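PDB 2NXF: manganese-dependent ADP-ribose/CDP-alcohol diphosphatase from Danio rerio, which probably hydrolyses ADP-ribose and CDP-alcohols such as CDP-choline to nucleoside monophosphates at a two-metal centre. Local coordinates for residues V5-L10 / E50-V55; F142-L147 / R222-S227; D148-S153 / K196-F201; V188-R193 / I239-N244. One frame throughout, in Å; residues are numbered along the deposited sequence.

Interaction 1 (V5-L10 / E50-V55); sequences VFTFGL and ERVQCV
T7 is held at both backbone polar atoms by Q53. The backbone N of Q53 donates to T7 O at 2.8 Å with an N-H...O angle of 165°, and T7 N donates to the side-chain oxygen Q53 OE1 at 3.0 Å. The second bond is more bent, at 133°. It also depends on a side chain that was deposited in two conformers, so it is the less certain of the two. In this conformer Q53 OE1 has a second donor, water 1 at 2.7 Å, which also bonds T7 OG1 and so closes a bridge between the two side chains. Further along, G9 N donates to C54 O at 2.9 Å and G9 pairs in parallel with V55. Beside it, C54 N is buried with no partner in the model.

The C54 sulfur lies at the edge of the F6 ring, SG to CZ 3.7 Å, and equally close to F8 CB. Placing SG between its own N and carbonyl carbon (chi1 74°) turns it to this side.

R51, just past helix 35-49, has positive phi in a Schellman motif. That helix links the adjacent parallel strands 6-11 and 54-57, a beta-alpha-beta arrangement. On the far side of 6-11 runs antiparallel strand 295-301, where V5 and F6 both face L301 in a classic bulge.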
loop_
_atom_site.group_PDB
_atom_site.type_symbol
_atom_site.label_atom_id
_atom_site.label_comp_id
_atom_site.label_asym_id
_atom_site.label_seq_id
_atom_site.Cartn_x
_atom_site.Cartn_y
_atom_site.Cartn_z
ATOM N N VAL A 5 -8.233 -21.025 -6.370
ATOM C CA VAL A 5 -7.757 -20.678 -7.702
ATOM C C VAL A 5 -6.359 -20.058 -7.610
ATOM O O VAL A 5 -5.523 -20.256 -8.501
ATOM C CB VAL A 5 -8.727 -19.684 -8.402
ATOM C CG1 VAL A 5 -8.206 -19.269 -9.774
ATOM C CG2 VAL A 5 -10.115 -20.294 -8.535
ATOM N N PHE A 6 -6.118 -19.292 -6.544
ATOM C CA PHE A 6 -4.871 -18.561 -6.396
ATOM C C PHE A 6 -4.645 -18.248 -4.924
ATOM O O PHE A 6 -5.603 -18.023 -4.187
ATOM C CB PHE A 6 -4.941 -17.251 -7.202
ATOM C CG PHE A 6 -3.606 -16.566 -7.394
ATOM C CD1 PHE A 6 -2.647 -17.097 -8.267
ATOM C CD2 PHE A 6 -3.324 -15.371 -6.737
ATOM C CE1 PHE A 6 -1.410 -16.426 -8.448
ATOM C CE2 PHE A 6 -2.096 -14.709 -6.911
ATOM C CZ PHE A 6 -1.143 -15.249 -7.770
ATOM N N THR A 7 -3.381 -18.219 -4.514
ATOM C CA THR A 7 -3.016 -18.045 -3.100
ATOM C C THR A 7 -1.844 -17.074 -3.042
ATOM O O THR A 7 -0.860 -17.251 -3.756
ATOM C CB THR A 7 -2.571 -19.404 -2.479
ATOM O OG1 THR A 7 -3.640 -20.369 -2.543
ATOM C CG2 THR A 7 -2.146 -19.215 -1.033
ATOM N N PHE A 8 -1.943 -16.028 -2.216
ATOM C CA PHE A 8 -0.854 -15.036 -2.172
ATOM C C PHE A 8 -0.639 -14.496 -0.767
ATOM O O PHE A 8 -1.586 -14.406 0.001
ATOM C CB PHE A 8 -1.057 -13.905 -3.180
ATOM C CG PHE A 8 -2.302 -13.072 -2.956
ATOM C CD1 PHE A 8 -2.224 -11.802 -2.383
ATOM C CD2 PHE A 8 -3.552 -13.555 -3.364
ATOM C CE1 PHE A 8 -3.372 -11.028 -2.210
ATOM C CE2 PHE A 8 -4.710 -12.804 -3.181
ATOM C CZ PHE A 8 -4.621 -11.547 -2.606
ATOM N N GLY A 9 0.607 -14.166 -0.442
ATOM C CA GLY A 9 0.908 -13.520 0.852
ATOM C C GLY A 9 0.646 -12.017 0.826
ATOM O O GLY A 9 0.723 -11.394 -0.224
ATOM N N LEU A 10 0.350 -11.433 1.991
ATOM C CA LEU A 10 0.139 -9.979 2.144
ATOM C C LEU A 10 0.844 -9.476 3.388
ATOM O O LEU A 10 0.755 -10.107 4.440
ATOM C CB LEU A 10 -1.354 -9.682 2.353
ATOM C CG LEU A 10 -2.251 -9.867 1.154
ATOM C CD1 LEU A 10 -3.714 -9.957 1.603
ATOM C CD2 LEU A 10 -2.031 -8.696 0.188
ATOM N N GLU A 50 3.076 -22.775 2.831
ATOM C CA GLU A 50 1.779 -22.641 2.174
ATOM C C GLU A 50 1.872 -22.800 0.649
ATOM O O GLU A 50 0.842 -22.884 -0.022
ATOM C CB GLU A 50 1.176 -21.257 2.528
ATOM C CG GLU A 50 0.628 -21.256 3.966
ATOM C CD GLU A 50 0.217 -19.885 4.491
ATOM O OE1 GLU A 50 0.636 -18.863 3.942
ATOM O OE2 GLU A 50 -0.486 -19.852 5.525
ATOM N N ARG A 51 3.101 -22.799 0.113
ATOM C CA ARG A 51 3.331 -22.804 -1.358
ATOM C C ARG A 51 2.550 -21.614 -2.044
ATOM O O ARG A 51 1.854 -21.795 -3.052
ATOM C CB ARG A 51 3.035 -24.208 -1.971
ATOM C CG ARG A 51 3.819 -25.350 -1.282
ATOM C CD ARG A 51 3.741 -26.661 -2.063
ATOM N NE ARG A 51 4.589 -27.692 -1.462
ATOM C CZ ARG A 51 4.905 -28.838 -2.057
ATOM N NH1 ARG A 51 5.682 -29.709 -1.424
ATOM N NH2 ARG A 51 4.437 -29.122 -3.277
ATOM N N VAL A 52 2.680 -20.400 -1.487
ATOM C CA VAL A 52 1.977 -19.209 -2.076
ATOM C C VAL A 52 2.492 -18.945 -3.500
ATOM O O VAL A 52 3.655 -19.231 -3.798
ATOM C CB VAL A 52 2.068 -17.889 -1.241
ATOM C CG1 VAL A 52 1.593 -18.113 0.204
ATOM C CG2 VAL A 52 3.486 -17.304 -1.275
ATOM N N GLN A 53 1.640 -18.392 -4.360
ATOM C CA GLN A 53 2.012 -18.180 -5.754
ATOM C C GLN A 53 2.671 -16.825 -5.999
ATOM O O GLN A 53 3.342 -16.637 -7.016
ATOM C CB GLN A 53 0.805 -18.393 -6.662
ATOM C CG GLN A 53 0.425 -19.864 -6.786
ATOM C CD GLN A 53 -1.014 -20.071 -7.186
ATOM O OE1 GLN A 53 -1.915 -20.023 -6.348
ATOM N NE2 GLN A 53 -1.240 -20.328 -8.471
ATOM N N CYS A 54 2.473 -15.895 -5.063
ATOM C CA CYS A 54 3.179 -14.605 -5.045
ATOM C C CYS A 54 2.964 -13.933 -3.694
ATOM O O CYS A 54 2.256 -14.460 -2.841
ATOM C CB CYS A 54 2.739 -13.680 -6.192
ATOM S SG CYS A 54 1.107 -12.919 -6.007
ATOM N N VAL A 55 3.624 -12.798 -3.500
ATOM C CA VAL A 55 3.442 -11.991 -2.310
ATOM C C VAL A 55 3.178 -10.573 -2.808
ATOM O O VAL A 55 3.768 -10.153 -3.801
ATOM C CB VAL A 55 4.705 -12.022 -1.400
ATOM C CG1 VAL A 55 4.574 -11.055 -0.221
ATOM C CG2 VAL A 55 4.986 -13.484 -0.903
HETATM O O HOH W 1 -3.650 -21.598 -5.050
#

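Interaction 2 (F142-L147 / R222-S227); sequences FRFVLL and RVLIFS
This is a parallel beta ladder between strands 142-146 and 222-227, inside the seven-stranded sheet of the metallophosphoesterase sandwich. The strand axes approach to 4.7 Å at 18°, and five backbone bonds join them, from R143 N to R222 O (3.0 Å) through to L147 N to F226 O (2.8 Å).

On the face carrying F142, F144, L224 and F226, two rings meet edge-to-face. With CG beside its backbone N (chi1 -61°), F226 directs its edge at the face of F144, centroids 5.1 Å apart and planes at 57°, and F226 CE2 stands over the rim of that face, 3.8 Å from F144 CD2. L224 runs alongside F144, L224 CD1 lying 3.8 Å from F144 CE1. The other face holds V145, V223 and I225. There V145 CG2 touches V223 CG1 at 3.7 Å, while L147 CD1 reaches I225 CG2 at 3.6 Å; helix 203-219 packs on this side.

The chemistry divides: side chains meeting across the ladder are almost wholly apolar, and charges are settled outside, R143 with E135 and E221, R222 NH2 with S322 O. Strand 222-227 thus runs from partly exposed R222 through buried residues to S227, next in sequence to zinc ligand H228.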
loop_
_atom_site.group_PDB
_atom_site.type_symbol
_atom_site.label_atom_id
_atom_site.label_comp_id
_atom_site.label_asym_id
_atom_site.label_seq_id
_atom_site.Cartn_x
_atom_site.Cartn_y
_atom_site.Cartn_z
ATOM N N PHE A 142 -9.346 -13.410 -12.511
ATOM C CA PHE A 142 -8.859 -12.473 -11.479
ATOM C C PHE A 142 -7.875 -11.486 -12.038
ATOM O O PHE A 142 -7.120 -11.802 -12.978
ATOM C CB PHE A 142 -8.225 -13.221 -10.299
ATOM C CG PHE A 142 -9.213 -14.032 -9.529
ATOM C CD1 PHE A 142 -9.992 -13.429 -8.551
ATOM C CD2 PHE A 142 -9.402 -15.389 -9.808
ATOM C CE1 PHE A 142 -10.950 -14.165 -7.855
ATOM C CE2 PHE A 142 -10.351 -16.141 -9.101
ATOM C CZ PHE A 142 -11.121 -15.523 -8.130
ATOM N N ARG A 143 -7.892 -10.281 -11.474
ATOM C CA ARG A 143 -6.984 -9.238 -11.939
ATOM C C ARG A 143 -6.467 -8.481 -10.730
ATOM O O ARG A 143 -7.240 -8.209 -9.818
ATOM C CB ARG A 143 -7.675 -8.298 -12.925
ATOM C CG ARG A 143 -6.641 -7.343 -13.591
ATOM C CD ARG A 143 -7.122 -6.817 -14.899
ATOM N NE ARG A 143 -7.431 -7.911 -15.807
ATOM C CZ ARG A 143 -6.569 -8.444 -16.671
ATOM N NH1 ARG A 143 -5.324 -7.972 -16.775
ATOM N NH2 ARG A 143 -6.958 -9.438 -17.436
ATOM N N PHE A 144 -5.159 -8.207 -10.711
ATOM C CA PHE A 144 -4.527 -7.377 -9.669
ATOM C C PHE A 144 -4.183 -6.034 -10.269
ATOM O O PHE A 144 -3.682 -5.961 -11.401
ATOM C CB PHE A 144 -3.203 -8.003 -9.189
ATOM C CG PHE A 144 -3.356 -9.133 -8.193
ATOM C CD1 PHE A 144 -4.555 -9.806 -8.032
ATOM C CD2 PHE A 144 -2.256 -9.542 -7.435
ATOM C CE1 PHE A 144 -4.658 -10.873 -7.088
ATOM C CE2 PHE A 144 -2.359 -10.590 -6.508
ATOM C CZ PHE A 144 -3.550 -11.240 -6.334
ATOM N N VAL A 145 -4.400 -4.972 -9.494
ATOM C CA VAL A 145 -4.053 -3.623 -9.925
ATOM C C VAL A 145 -3.259 -3.008 -8.778
ATOM O O VAL A 145 -3.730 -3.007 -7.632
ATOM C CB VAL A 145 -5.317 -2.760 -10.194
ATOM C CG1 VAL A 145 -4.924 -1.332 -10.617
ATOM C CG2 VAL A 145 -6.221 -3.410 -11.273
ATOM N N LEU A 146 -2.059 -2.509 -9.064
ATOM C CA LEU A 146 -1.261 -1.815 -8.059
ATOM C C LEU A 146 -1.268 -0.350 -8.436
ATOM O O LEU A 146 -0.947 -0.015 -9.592
ATOM C CB LEU A 146 0.199 -2.308 -8.051
ATOM C CG LEU A 146 0.537 -3.455 -7.085
ATOM C CD1 LEU A 146 -0.055 -4.743 -7.630
ATOM C CD2 LEU A 146 2.069 -3.575 -6.895
ATOM N N LEU A 147 -1.640 0.494 -7.471
ATOM C CA LEU A 147 -1.748 1.935 -7.697
ATOM C C LEU A 147 -0.606 2.694 -7.049
ATOM O O LEU A 147 0.056 2.176 -6.119
ATOM C CB LEU A 147 -3.072 2.456 -7.121
ATOM C CG LEU A 147 -4.376 1.854 -7.668
ATOM C CD1 LEU A 147 -5.571 2.533 -6.999
ATOM C CD2 LEU A 147 -4.416 1.986 -9.194
ATOM N N ARG A 222 -12.844 -10.647 -11.252
ATOM C CA ARG A 222 -12.840 -10.077 -9.901
ATOM C C ARG A 222 -11.520 -9.365 -9.723
ATOM O O ARG A 222 -10.454 -9.953 -9.936
ATOM C CB ARG A 222 -12.945 -11.173 -8.841
ATOM C CG ARG A 222 -14.103 -12.120 -9.053
ATOM C CD ARG A 222 -15.384 -11.503 -8.616
ATOM N NE ARG A 222 -16.523 -12.411 -8.794
ATOM C CZ ARG A 222 -17.763 -12.106 -8.434
ATOM N NH1 ARG A 222 -18.008 -10.936 -7.849
ATOM N NH2 ARG A 222 -18.749 -12.972 -8.644
ATOM N N VAL A 223 -11.590 -8.099 -9.323
ATOM C CA VAL A 223 -10.392 -7.256 -9.287
ATOM C C VAL A 223 -9.981 -6.902 -7.862
ATOM O O VAL A 223 -10.804 -6.437 -7.065
ATOM C CB VAL A 223 -10.587 -5.949 -10.081
ATOM C CG1 VAL A 223 -9.263 -5.156 -10.150
ATOM C CG2 VAL A 223 -11.088 -6.267 -11.496
ATOM N N LEU A 224 -8.705 -7.119 -7.562
ATOM C CA LEU A 224 -8.140 -6.738 -6.288
ATOM C C LEU A 224 -7.215 -5.562 -6.558
ATOM O O LEU A 224 -6.321 -5.653 -7.413
ATOM C CB LEU A 224 -7.314 -7.882 -5.691
ATOM C CG LEU A 224 -8.082 -9.168 -5.315
ATOM C CD1 LEU A 224 -8.319 -10.101 -6.534
ATOM C CD2 LEU A 224 -7.265 -9.907 -4.275
ATOM N N ILE A 225 -7.383 -4.497 -5.775
ATOM C CA ILE A 225 -6.656 -3.246 -5.983
ATOM C C ILE A 225 -5.806 -2.978 -4.763
ATOM O O ILE A 225 -6.291 -3.128 -3.630
ATOM C CB ILE A 225 -7.650 -2.100 -6.222
ATOM C CG1 ILE A 225 -8.525 -2.431 -7.449
ATOM C CG2 ILE A 225 -6.921 -0.749 -6.453
ATOM C CD1 ILE A 225 -9.713 -1.510 -7.576
ATOM N N PHE A 226 -4.551 -2.596 -4.993
ATOM C CA PHE A 226 -3.579 -2.431 -3.912
ATOM C C PHE A 226 -3.033 -1.017 -3.983
ATOM O O PHE A 226 -2.701 -0.533 -5.071
ATOM C CB PHE A 226 -2.419 -3.415 -4.079
ATOM C CG PHE A 226 -2.841 -4.860 -4.045
ATOM C CD1 PHE A 226 -2.860 -5.568 -2.856
ATOM C CD2 PHE A 226 -3.248 -5.511 -5.226
ATOM C CE1 PHE A 226 -3.252 -6.917 -2.838
ATOM C CE2 PHE A 226 -3.645 -6.855 -5.195
ATOM C CZ PHE A 226 -3.645 -7.550 -4.007
ATOM N N SER A 227 -2.949 -0.354 -2.834
ATOM C CA SER A 227 -2.489 1.039 -2.782
ATOM C C SER A 227 -1.783 1.242 -1.445
ATOM O O SER A 227 -2.201 0.652 -0.457
ATOM C CB SER A 227 -3.717 1.949 -2.872
ATOM O OG SER A 227 -3.425 3.300 -2.506
#

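Interaction 3 (D148-S153 / K196-F201); sequences DAYDLS and KFNGGF
F201, Y150 and A149 bury much of the surface where two loops join through a single antiparallel bridge, L152 with G200, a hydrogen-bonded pair. Residues D148 to D151 form a type I beta turn, and D148 OD1 accepts from Y150 N as an Asx turn. The bridge bonds are L152 N to G200 O at 2.9 Å and G200 N to L152 O at 2.8 Å; the second donor lies in the carbonyl plane, whereas the first stands 42° out of it.

F201 places its ring against the start of the turn. F201 CE1 is 3.5 Å from A149 CA, and F201 CZ is 3.7 Å from A149 CB; S227 also touches both residues.

With CG beside the backbone N (chi1 -64°), the ring of Y150 swings back to the backbone of N198, Y150 CE1 lying 3.5 Å from N198 C. The Y150 side chain also touches the zinc ligand N96, while N198 OD1 bonds NE2 of the zinc ligand H265. The joined loops therefore supply second-shell contacts to the metal centre.

At the far end of the ring, the hydroxyl Y150 OH donates to F197 O at 2.7 Å, and that carbonyl lies at the ring edge, near its plane.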
loop_
_atom_site.group_PDB
_atom_site.type_symbol
_atom_site.label_atom_id
_atom_site.label_comp_id
_atom_site.label_asym_id
_atom_site.label_seq_id
_atom_site.Cartn_x
_atom_site.Cartn_y
_atom_site.Cartn_z
ATOM N N ASP A 148 -0.398 3.921 -7.551
ATOM C CA ASP A 148 0.649 4.831 -7.123
ATOM C C ASP A 148 -0.027 5.999 -6.364
ATOM O O ASP A 148 -0.458 6.997 -6.965
ATOM C CB ASP A 148 1.375 5.348 -8.386
ATOM C CG ASP A 148 2.562 6.264 -8.081
ATOM O OD1 ASP A 148 2.827 6.615 -6.902
ATOM O OD2 ASP A 148 3.236 6.618 -9.067
ATOM N N ALA A 149 -0.107 5.860 -5.042
ATOM C CA ALA A 149 -0.823 6.839 -4.228
ATOM C C ALA A 149 -0.019 8.134 -3.998
ATOM O O ALA A 149 -0.538 9.067 -3.361
ATOM C CB ALA A 149 -1.213 6.223 -2.874
ATOM N N TYR A 150 1.216 8.178 -4.506
ATOM C CA TYR A 150 2.069 9.386 -4.463
ATOM C C TYR A 150 2.323 9.983 -5.848
ATOM O O TYR A 150 3.236 10.775 -6.043
ATOM C CB TYR A 150 3.380 9.121 -3.690
ATOM C CG TYR A 150 3.053 8.817 -2.250
ATOM C CD1 TYR A 150 3.008 9.839 -1.289
ATOM C CD2 TYR A 150 2.672 7.518 -1.863
ATOM C CE1 TYR A 150 2.656 9.569 0.026
ATOM C CE2 TYR A 150 2.313 7.240 -0.553
ATOM C CZ TYR A 150 2.289 8.270 0.384
ATOM O OH TYR A 150 1.941 8.028 1.699
ATOM N N ASP A 151 1.471 9.598 -6.792
ATOM C CA ASP A 151 1.456 10.165 -8.135
ATOM C C ASP A 151 1.327 11.693 -8.013
ATOM O O ASP A 151 2.131 12.454 -8.567
ATOM C CB ASP A 151 0.262 9.516 -8.850
ATOM C CG ASP A 151 0.035 10.018 -10.250
ATOM O OD1 ASP A 151 0.821 10.821 -10.798
ATOM O OD2 ASP A 151 -0.993 9.563 -10.801
ATOM N N LEU A 152 0.313 12.135 -7.276
ATOM C CA LEU A 152 0.285 13.525 -6.837
ATOM C C LEU A 152 0.854 13.549 -5.429
ATOM O O LEU A 152 0.264 12.984 -4.523
ATOM C CB LEU A 152 -1.150 14.067 -6.859
ATOM C CG LEU A 152 -1.854 14.052 -8.219
ATOM C CD1 LEU A 152 -3.219 14.695 -8.046
ATOM C CD2 LEU A 152 -1.042 14.781 -9.286
ATOM N N SER A 153 2.018 14.162 -5.256
ATOM C CA SER A 153 2.624 14.301 -3.934
ATOM C C SER A 153 3.725 15.331 -4.024
ATOM O O SER A 153 4.174 15.684 -5.123
ATOM C CB SER A 153 3.216 12.967 -3.460
ATOM O OG SER A 153 4.343 12.575 -4.250
ATOM N N LYS A 196 1.774 16.207 4.185
ATOM C CA LYS A 196 2.891 15.931 3.285
ATOM C C LYS A 196 3.191 14.432 3.160
ATOM O O LYS A 196 3.738 13.978 2.141
ATOM C CB LYS A 196 4.119 16.683 3.825
ATOM C CG LYS A 196 5.349 16.682 2.966
ATOM C CD LYS A 196 6.444 17.497 3.656
ATOM C CE LYS A 196 7.808 17.156 3.100
ATOM N NZ LYS A 196 8.875 18.068 3.634
ATOM N N PHE A 197 2.833 13.655 4.189
ATOM C CA PHE A 197 3.097 12.212 4.125
ATOM C C PHE A 197 2.017 11.411 3.376
ATOM O O PHE A 197 2.109 10.194 3.286
ATOM C CB PHE A 197 3.401 11.627 5.508
ATOM C CG PHE A 197 2.306 11.788 6.534
ATOM C CD1 PHE A 197 1.231 10.881 6.581
ATOM C CD2 PHE A 197 2.394 12.783 7.520
ATOM C CE1 PHE A 197 0.238 10.974 7.579
ATOM C CE2 PHE A 197 1.402 12.889 8.536
ATOM C CZ PHE A 197 0.337 11.993 8.564
ATOM N N ASN A 198 1.002 12.114 2.860
ATOM C CA ASN A 198 0.016 11.526 1.972
ATOM C C ASN A 198 0.183 12.012 0.533
ATOM O O ASN A 198 1.117 12.746 0.203
ATOM C CB ASN A 198 -1.411 11.785 2.478
ATOM C CG ASN A 198 -1.691 11.093 3.784
ATOM O OD1 ASN A 198 -1.052 10.079 4.125
ATOM N ND2 ASN A 198 -2.671 11.604 4.522
ATOM N N GLY A 199 -0.739 11.594 -0.312
ATOM C CA GLY A 199 -0.688 11.922 -1.719
ATOM C C GLY A 199 -1.997 11.544 -2.355
ATOM O O GLY A 199 -2.919 11.070 -1.682
ATOM N N GLY A 200 -2.071 11.770 -3.658
ATOM C CA GLY A 200 -3.258 11.417 -4.403
ATOM C C GLY A 200 -2.972 10.778 -5.749
ATOM O O GLY A 200 -1.807 10.574 -6.143
ATOM N N PHE A 201 -4.064 10.517 -6.469
ATOM C CA PHE A 201 -4.006 9.825 -7.758
ATOM C C PHE A 201 -4.343 10.821 -8.870
ATOM O O PHE A 201 -5.390 11.488 -8.826
ATOM C CB PHE A 201 -5.016 8.668 -7.755
ATOM C CG PHE A 201 -4.869 7.740 -6.564
ATOM C CD1 PHE A 201 -4.012 6.627 -6.619
ATOM C CD2 PHE A 201 -5.595 7.979 -5.385
ATOM C CE1 PHE A 201 -3.866 5.760 -5.516
ATOM C CE2 PHE A 201 -5.452 7.120 -4.254
ATOM C CZ PHE A 201 -4.601 5.995 -4.324
#

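Interaction 4 (V188-R193 / I239-N244); sequences VGLEQR and ICLAWN
The R193 side chain lies along the carbonyls of L241, A242 and W243, its CB 3.4 Å from L241 O and its CD 3.2 Å from A242 O. R193 closes a short 3-10 segment, 190-193, and fastens it to the loop that leads into helix 245-253. With CG between backbone N and carbonyl carbon (chi1 73°) and the chain extended from there to NE, the guanidinium arrives edge-on at W243 O. R193 NE donates to W243 O at 2.8 Å with an N-H...O angle of 162°, and NH2 adds a weak bond. Water 2 also joins NH2 to W243 O, so this carbonyl has several donors. NH1 turns back within its own segment to L190 O, which holds the group on a second side and fixes its rotation.

The indole of W243 in turn sets its edge against R193 O, CD1 at 3.4 Å and in plane, while its NE1 bonds V195 O. R193 O also receives N198 ND2, which bonds I239 O as well. I239 packs through CG1 against Q192 O at 3.6 Å, and L190 CD2 meets L241 CD1 at 3.9 Å.

L190 O takes two donors, R193 N at 3.2 Å and R193 NH1 at 2.9 Å, which reach it from opposite faces of the carbonyl plane.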
loop_
_atom_site.group_PDB
_atom_site.type_symbol
_atom_site.label_atom_id
_atom_site.label_comp_id
_atom_site.label_asym_id
_atom_site.label_seq_id
_atom_site.Cartn_x
_atom_site.Cartn_y
_atom_site.Cartn_z
ATOM N N VAL A 188 -9.770 17.229 13.722
ATOM C CA VAL A 188 -10.965 16.405 13.548
ATOM C C VAL A 188 -11.462 16.455 12.106
ATOM O O VAL A 188 -11.291 17.460 11.409
ATOM C CB VAL A 188 -12.111 16.818 14.517
ATOM C CG1 VAL A 188 -11.819 16.339 15.935
ATOM C CG2 VAL A 188 -12.351 18.324 14.485
ATOM N N GLY A 189 -12.056 15.351 11.655
ATOM C CA GLY A 189 -12.658 15.283 10.328
ATOM C C GLY A 189 -11.709 14.891 9.206
ATOM O O GLY A 189 -10.507 14.679 9.426
ATOM N N LEU A 190 -12.249 14.813 7.993
ATOM C CA LEU A 190 -11.495 14.285 6.847
ATOM C C LEU A 190 -10.392 15.203 6.312
ATOM O O LEU A 190 -9.504 14.736 5.590
ATOM C CB LEU A 190 -12.438 13.863 5.703
ATOM C CG LEU A 190 -13.562 12.863 6.008
ATOM C CD1 LEU A 190 -14.403 12.620 4.763
ATOM C CD2 LEU A 190 -13.021 11.536 6.535
ATOM N N GLU A 191 -10.436 16.493 6.658
ATOM C CA GLU A 191 -9.399 17.435 6.181
ATOM C C GLU A 191 -8.027 17.157 6.786
ATOM O O GLU A 191 -7.022 17.683 6.305
ATOM C CB GLU A 191 -9.782 18.902 6.453
ATOM C CG GLU A 191 -10.866 19.466 5.533
ATOM C CD GLU A 191 -10.384 19.736 4.112
ATOM O OE1 GLU A 191 -9.432 20.527 3.920
ATOM O OE2 GLU A 191 -10.981 19.170 3.176
ATOM N N GLN A 192 -7.985 16.331 7.839
ATOM C CA GLN A 192 -6.710 15.870 8.408
ATOM C C GLN A 192 -5.787 15.229 7.370
ATOM O O GLN A 192 -4.562 15.246 7.530
ATOM C CB GLN A 192 -6.957 14.839 9.504
ATOM C CG GLN A 192 -7.658 15.360 10.738
ATOM C CD GLN A 192 -7.804 14.258 11.771
ATOM O OE1 GLN A 192 -6.827 13.882 12.421
ATOM N NE2 GLN A 192 -9.013 13.714 11.904
ATOM N N ARG A 193 -6.375 14.669 6.315
ATOM C CA ARG A 193 -5.613 13.913 5.308
ATOM C C ARG A 193 -4.650 14.770 4.494
ATOM O O ARG A 193 -3.758 14.239 3.829
ATOM C CB ARG A 193 -6.556 13.156 4.363
ATOM C CG ARG A 193 -7.291 14.036 3.353
ATOM C CD ARG A 193 -8.355 13.201 2.617
ATOM N NE ARG A 193 -9.010 13.931 1.534
ATOM C CZ ARG A 193 -10.023 14.787 1.685
ATOM N NH1 ARG A 193 -10.508 15.086 2.900
ATOM N NH2 ARG A 193 -10.563 15.373 0.615
ATOM N N ILE A 239 -6.550 10.795 8.976
ATOM C CA ILE A 239 -5.224 11.342 8.678
ATOM C C ILE A 239 -4.456 10.489 7.684
ATOM O O ILE A 239 -3.445 10.940 7.140
ATOM C CB ILE A 239 -4.362 11.606 9.939
ATOM C CG1 ILE A 239 -3.272 12.660 9.626
ATOM C CG2 ILE A 239 -3.780 10.295 10.489
ATOM C CD1 ILE A 239 -2.578 13.252 10.866
ATOM N N CYS A 240 -4.913 9.245 7.472
ATOM C CA CYS A 240 -4.204 8.316 6.592
ATOM C C CYS A 240 -4.780 8.211 5.183
ATOM O O CYS A 240 -4.264 7.456 4.360
ATOM C CB CYS A 240 -4.181 6.925 7.225
ATOM S SG CYS A 240 -3.195 6.900 8.708
ATOM N N LEU A 241 -5.852 8.940 4.894
ATOM C CA LEU A 241 -6.536 8.771 3.589
ATOM C C LEU A 241 -5.806 9.497 2.462
ATOM O O LEU A 241 -5.205 10.571 2.687
ATOM C CB LEU A 241 -7.956 9.364 3.666
ATOM C CG LEU A 241 -8.911 8.666 4.640
ATOM C CD1 LEU A 241 -10.157 9.516 4.893
ATOM C CD2 LEU A 241 -9.267 7.275 4.091
ATOM N N ALA A 242 -5.908 8.950 1.253
ATOM C CA ALA A 242 -5.454 9.665 0.044
ATOM C C ALA A 242 -6.099 11.030 -0.087
ATOM O O ALA A 242 -7.264 11.233 0.273
ATOM C CB ALA A 242 -5.742 8.862 -1.215
ATOM N N TRP A 243 -5.338 11.979 -0.619
ATOM C CA TRP A 243 -5.866 13.331 -0.817
ATOM C C TRP A 243 -7.213 13.379 -1.552
ATOM O O TRP A 243 -8.147 14.073 -1.118
ATOM C CB TRP A 243 -4.863 14.200 -1.582
ATOM C CG TRP A 243 -3.599 14.540 -0.831
ATOM C CD1 TRP A 243 -3.331 14.374 0.506
ATOM C CD2 TRP A 243 -2.438 15.148 -1.401
ATOM N NE1 TRP A 243 -2.056 14.832 0.794
ATOM C CE2 TRP A 243 -1.482 15.290 -0.370
ATOM C CE3 TRP A 243 -2.107 15.565 -2.702
ATOM C CZ2 TRP A 243 -0.212 15.875 -0.585
ATOM C CZ3 TRP A 243 -0.844 16.123 -2.921
ATOM C CH2 TRP A 243 0.084 16.277 -1.869
ATOM N N ASN A 244 -7.301 12.636 -2.654
ATOM C CA ASN A 244 -8.533 12.606 -3.435
ATOM C C ASN A 244 -9.219 11.259 -3.291
ATOM O O ASN A 244 -9.666 10.675 -4.268
ATOM C CB ASN A 244 -8.298 13.011 -4.912
ATOM C CG ASN A 244 -7.335 12.083 -5.640
ATOM O OD1 ASN A 244 -6.496 11.427 -5.032
ATOM N ND2 ASN A 244 -7.451 12.049 -6.971
HETATM O O HOH W 2 -10.016 15.995 -2.336
#

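In the fold
Interactions 1 and 2 belong to the two different sheets of the sandwich. Their centres are 14 Å apart and they touch through the apolar layer between the sheets, where F8 CZ meets L224 CD2 at 3.5 Å. Interaction 1 closes first along the chain. Interaction 3 is nested inside the loop that interaction 2 closes, and it joins that ladder where F201 and A149 pack on S227. Interaction 4 crosses both in sequence; it lies 12 Å from interaction 3, centre to centre, and is tied to it by N198 and G199. The series thus runs from the sheet core to the loops beside the zinc ligands, with interaction 1 about 32 Å from interaction 4 between centres.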